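Local coordinates for cellobiose 2-epimerase (Caldibacillus thermoamylovorans, PDB 5ZHB), which catalyses the reversible 2-epimerization of cellobiose, converting the glucose at its reducing end to mannose, at residues Thr83-Leu94 with Tyr136-Ile144. Residues are numbered along the deposited sequence; the frame is centred on the assembly and turned at random.
Sequences TEYVFDHQYKGL and YAKQLYKLI
Tyr136 turns the edge of its ring toward one face of Phe87, an edge-to-face pair with centroids 5.2 Å apart and planes at 55°. Phe87 reaches across because its CG lies anti to the backbone N (chi1 -167°). Its CE2 also meets Leu140 CD2 at 4.0 Å, and its CZ lies 3.7 Å from Gln139 OE1, with ring and amide planes nearly perpendicular. Thr83 CG2 packs against the CD2-CE2 side of Tyr136, 3.6 Å from CE2. Tyr136 OH lies 3.4 Å from His89 CE1, at the edge of the imidazole and in its plane. Losing the Tyr136 ring to an alanine is likely to open a gap between Thr83, Phe87 and His89 and to strip the aromatic edge from the face of Phe87. Further along, Leu140 CD2 rests on Gly93 CA at 3.8 Å, and Leu143 CD1 packs against Gly93 and Lys92 CB. One water links the segments, accepting from Lys92 NZ and donating to Gln139 OE1. Gln139 NE2 bonds to Asp135 OD2, which fixes the amide.

The loop is held from within. His89 NE2 donates to Thr83 O at 2.6 Å, tying the loop back to the helix. Lys92 NZ bonds to His89 O. Asp88 OD1 forms an Asx turn with Gln90 N, extended to an Asx motif by Tyr91 N; OD2 forms salt bridges with Lys109 and Arg162. Leu140 also packs on helix 111-128. The contact joins the last turn of helix 69-86 and the loop after it to helix 131-145, in the (alpha/alpha)6 barrel known for this epimerase family.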
loop_
_atom_site.group_PDB
_atom_site.type_symbol
_atom_site.label_atom_id
_atom_site.label_comp_id
_atom_site.label_asym_id
_atom_site.label_seq_id
_atom_site.Cartn_x
_atom_site.Cartn_y
_atom_site.Cartn_z
ATOM N N THR A 83 2.990 16.119 -9.846
ATOM C CA THR A 83 3.106 17.489 -9.356
ATOM C C THR A 83 2.392 18.481 -10.282
ATOM O O THR A 83 1.932 19.515 -9.807
ATOM C CB THR A 83 4.570 17.866 -9.120
ATOM O OG1 THR A 83 5.294 17.489 -10.277
ATOM C CG2 THR A 83 5.156 17.138 -7.923
ATOM N N GLU A 84 2.266 18.150 -11.578
ATOM C CA GLU A 84 1.693 19.063 -12.565
ATOM C C GLU A 84 0.165 19.000 -12.604
ATOM O O GLU A 84 -0.467 20.050 -12.620
ATOM C CB GLU A 84 2.308 18.778 -13.933
ATOM C CG GLU A 84 3.743 19.288 -13.991
ATOM C CD GLU A 84 4.499 18.848 -15.221
ATOM O OE1 GLU A 84 3.844 18.338 -16.156
ATOM O OE2 GLU A 84 5.750 18.937 -15.195
ATOM N N TYR A 85 -0.422 17.787 -12.535
ATOM C CA TYR A 85 -1.858 17.595 -12.676
ATOM C C TYR A 85 -2.550 17.078 -11.403
ATOM O O TYR A 85 -3.681 17.474 -11.137
ATOM C CB TYR A 85 -2.071 16.667 -13.870
ATOM C CG TYR A 85 -1.591 17.312 -15.168
ATOM C CD1 TYR A 85 -2.306 18.351 -15.768
ATOM C CD2 TYR A 85 -0.398 16.916 -15.759
ATOM C CE1 TYR A 85 -1.839 18.967 -16.917
ATOM C CE2 TYR A 85 0.066 17.507 -16.925
ATOM C CZ TYR A 85 -0.650 18.548 -17.493
ATOM O OH TYR A 85 -0.142 19.114 -18.637
ATOM N N VAL A 86 -1.952 16.122 -10.665
ATOM C CA VAL A 86 -2.688 15.477 -9.578
ATOM C C VAL A 86 -2.736 16.417 -8.375
ATOM O O VAL A 86 -3.739 16.444 -7.662
ATOM C CB VAL A 86 -2.141 14.091 -9.191
ATOM C CG1 VAL A 86 -2.858 13.505 -7.961
ATOM C CG2 VAL A 86 -2.168 13.130 -10.363
ATOM N N PHE A 87 -1.657 17.184 -8.148
ATOM C CA PHE A 87 -1.604 18.205 -7.115
ATOM C C PHE A 87 -2.525 19.346 -7.525
ATOM O O PHE A 87 -2.508 19.774 -8.675
ATOM C CB PHE A 87 -0.167 18.691 -6.845
ATOM C CG PHE A 87 0.001 19.524 -5.575
ATOM C CD1 PHE A 87 -0.232 20.907 -5.593
ATOM C CD2 PHE A 87 0.352 18.942 -4.351
ATOM C CE1 PHE A 87 -0.096 21.674 -4.435
ATOM C CE2 PHE A 87 0.481 19.713 -3.187
ATOM C CZ PHE A 87 0.247 21.067 -3.229
ATOM N N ASP A 88 -3.346 19.810 -6.579
ATOM C CA ASP A 88 -4.258 20.923 -6.810
ATOM C C ASP A 88 -3.511 22.209 -6.436
ATOM O O ASP A 88 -3.351 22.498 -5.256
ATOM C CB ASP A 88 -5.476 20.749 -5.927
ATOM C CG ASP A 88 -6.456 21.918 -5.896
ATOM O OD1 ASP A 88 -6.186 22.983 -6.556
ATOM O OD2 ASP A 88 -7.508 21.732 -5.257
ATOM N N HIS A 89 -2.992 22.956 -7.412
ATOM C CA HIS A 89 -2.148 24.096 -7.059
ATOM C C HIS A 89 -2.932 25.251 -6.438
ATOM O O HIS A 89 -2.317 26.117 -5.814
ATOM C CB HIS A 89 -1.268 24.553 -8.215
ATOM C CG HIS A 89 -0.278 23.519 -8.586
ATOM N ND1 HIS A 89 0.950 23.363 -7.983
ATOM C CD2 HIS A 89 -0.396 22.540 -9.506
ATOM C CE1 HIS A 89 1.563 22.340 -8.555
ATOM N NE2 HIS A 89 0.763 21.834 -9.485
ATOM N N GLN A 90 -4.263 25.246 -6.566
ATOM C CA GLN A 90 -5.086 26.260 -5.926
ATOM C C GLN A 90 -5.417 25.910 -4.467
ATOM O O GLN A 90 -5.076 26.674 -3.565
ATOM C CB GLN A 90 -6.316 26.541 -6.790
ATOM C CG GLN A 90 -7.137 27.691 -6.217
ATOM C CD GLN A 90 -8.210 28.242 -7.134
ATOM O OE1 GLN A 90 -8.540 27.673 -8.176
ATOM N NE2 GLN A 90 -8.795 29.355 -6.716
ATOM N N TYR A 91 -6.106 24.787 -4.201
ATOM C CA TYR A 91 -6.536 24.489 -2.841
ATOM C C TYR A 91 -5.561 23.531 -2.144
ATOM O O TYR A 91 -5.778 23.234 -0.971
ATOM C CB TYR A 91 -7.985 23.999 -2.828
ATOM C CG TYR A 91 -8.962 25.093 -3.251
ATOM C CD1 TYR A 91 -9.104 26.236 -2.470
ATOM C CD2 TYR A 91 -9.652 25.042 -4.464
ATOM C CE1 TYR A 91 -9.945 27.266 -2.853
ATOM C CE2 TYR A 91 -10.496 26.072 -4.862
ATOM C CZ TYR A 91 -10.653 27.175 -4.043
ATOM O OH TYR A 91 -11.451 28.224 -4.371
ATOM N N LYS A 92 -4.528 23.046 -2.856
ATOM C CA LYS A 92 -3.470 22.199 -2.291
ATOM C C LYS A 92 -3.934 20.745 -2.069
ATOM O O LYS A 92 -5.113 20.448 -1.869
ATOM C CB LYS A 92 -2.879 22.769 -0.993
ATOM C CG LYS A 92 -2.457 24.252 -1.039
ATOM C CD LYS A 92 -1.568 24.617 -2.224
ATOM C CE LYS A 92 -1.257 26.099 -2.310
ATOM N NZ LYS A 92 -0.567 26.355 -3.579
ATOM N N GLY A 93 -2.955 19.840 -2.100
ATOM C CA GLY A 93 -3.162 18.414 -1.876
ATOM C C GLY A 93 -3.520 17.710 -3.180
ATOM O O GLY A 93 -3.702 18.359 -4.208
ATOM N N LEU A 94 -3.595 16.370 -3.124
ATOM C CA LEU A 94 -3.734 15.540 -4.311
ATOM C C LEU A 94 -5.200 15.259 -4.554
ATOM O O LEU A 94 -5.904 14.886 -3.632
ATOM C CB LEU A 94 -2.986 14.218 -4.158
ATOM C CG LEU A 94 -1.514 14.289 -3.748
ATOM C CD1 LEU A 94 -0.940 12.876 -3.688
ATOM C CD2 LEU A 94 -0.713 15.151 -4.704
ATOM N N TYR A 136 7.192 19.314 -1.284
ATOM C CA TYR A 136 5.843 18.849 -1.575
ATOM C C TYR A 136 5.419 17.869 -0.486
ATOM O O TYR A 136 4.314 17.980 0.040
ATOM C CB TYR A 136 5.825 18.270 -2.986
ATOM C CG TYR A 136 5.525 19.259 -4.104
ATOM C CD1 TYR A 136 4.425 20.107 -4.042
ATOM C CD2 TYR A 136 6.315 19.308 -5.248
ATOM C CE1 TYR A 136 4.142 20.991 -5.077
ATOM C CE2 TYR A 136 6.035 20.177 -6.296
ATOM C CZ TYR A 136 4.940 21.016 -6.215
ATOM O OH TYR A 136 4.626 21.856 -7.250
ATOM N N ALA A 137 6.338 16.951 -0.119
ATOM C CA ALA A 137 6.058 15.947 0.903
ATOM C C ALA A 137 5.711 16.616 2.233
ATOM O O ALA A 137 4.694 16.300 2.871
ATOM C CB ALA A 137 7.233 15.000 1.048
ATOM N N LYS A 138 6.519 17.611 2.605
ATOM C CA LYS A 138 6.273 18.367 3.821
ATOM C C LYS A 138 4.947 19.116 3.760
ATOM O O LYS A 138 4.260 19.169 4.769
ATOM C CB LYS A 138 7.444 19.298 4.148
ATOM C CG LYS A 138 8.756 18.572 4.427
ATOM C CD LYS A 138 9.845 19.470 4.996
ATOM C CE LYS A 138 11.214 18.881 4.933
ATOM N NZ LYS A 138 12.210 19.848 5.394
ATOM N N GLN A 139 4.578 19.709 2.615
ATOM C CA GLN A 139 3.265 20.343 2.519
ATOM C C GLN A 139 2.127 19.350 2.807
ATOM O O GLN A 139 1.158 19.683 3.483
ATOM C CB GLN A 139 2.955 20.973 1.163
ATOM C CG GLN A 139 3.801 22.197 0.833
ATOM C CD GLN A 139 3.435 22.789 -0.512
ATOM O OE1 GLN A 139 2.248 22.992 -0.807
ATOM N NE2 GLN A 139 4.448 23.028 -1.339
ATOM N N LEU A 140 2.192 18.149 2.224
ATOM C CA LEU A 140 1.137 17.167 2.430
ATOM C C LEU A 140 1.106 16.726 3.892
ATOM O O LEU A 140 0.033 16.592 4.444
ATOM C CB LEU A 140 1.335 15.980 1.485
ATOM C CG LEU A 140 1.335 16.314 -0.009
ATOM C CD1 LEU A 140 1.588 15.096 -0.893
ATOM C CD2 LEU A 140 0.011 16.960 -0.364
ATOM N N TYR A 141 2.283 16.489 4.492
ATOM C CA TYR A 141 2.408 16.178 5.916
ATOM C C TYR A 141 1.673 17.240 6.741
ATOM O O TYR A 141 0.894 16.931 7.639
ATOM C CB TYR A 141 3.903 16.042 6.255
ATOM C CG TYR A 141 4.255 16.026 7.738
ATOM C CD1 TYR A 141 3.800 15.008 8.573
ATOM C CD2 TYR A 141 5.013 17.044 8.319
ATOM C CE1 TYR A 141 4.077 15.009 9.930
ATOM C CE2 TYR A 141 5.314 17.047 9.676
ATOM C CZ TYR A 141 4.863 16.014 10.478
ATOM O OH TYR A 141 5.118 16.002 11.818
ATOM N N LYS A 142 1.878 18.509 6.388
ATOM C CA LYS A 142 1.289 19.615 7.129
ATOM C C LYS A 142 -0.239 19.544 7.055
ATOM O O LYS A 142 -0.942 19.718 8.054
ATOM C CB LYS A 142 1.964 20.874 6.572
ATOM C CG LYS A 142 2.039 22.068 7.522
ATOM C CD LYS A 142 0.958 23.126 7.348
ATOM C CE LYS A 142 0.629 23.853 8.628
ATOM N NZ LYS A 142 1.809 24.273 9.401
ATOM N N LEU A 143 -0.764 19.256 5.855
ATOM C CA LEU A 143 -2.193 19.111 5.681
ATOM C C LEU A 143 -2.730 18.001 6.574
ATOM O O LEU A 143 -3.752 18.170 7.211
ATOM C CB LEU A 143 -2.502 18.860 4.201
ATOM C CG LEU A 143 -2.344 20.083 3.293
ATOM C CD1 LEU A 143 -2.401 19.726 1.829
ATOM C CD2 LEU A 143 -3.429 21.094 3.641
ATOM N N ILE A 144 -2.046 16.849 6.575
ATOM C CA ILE A 144 -2.549 15.673 7.262
ATOM C C ILE A 144 -2.559 15.966 8.758
ATOM O O ILE A 144 -3.460 15.532 9.453
ATOM C CB ILE A 144 -1.718 14.410 6.931
ATOM C CG1 ILE A 144 -1.772 14.043 5.410
ATOM C CG2 ILE A 144 -2.184 13.237 7.792
ATOM C CD1 ILE A 144 -0.600 13.196 4.930
HETATM O O HOH W 1 2.038 24.870 -2.961
#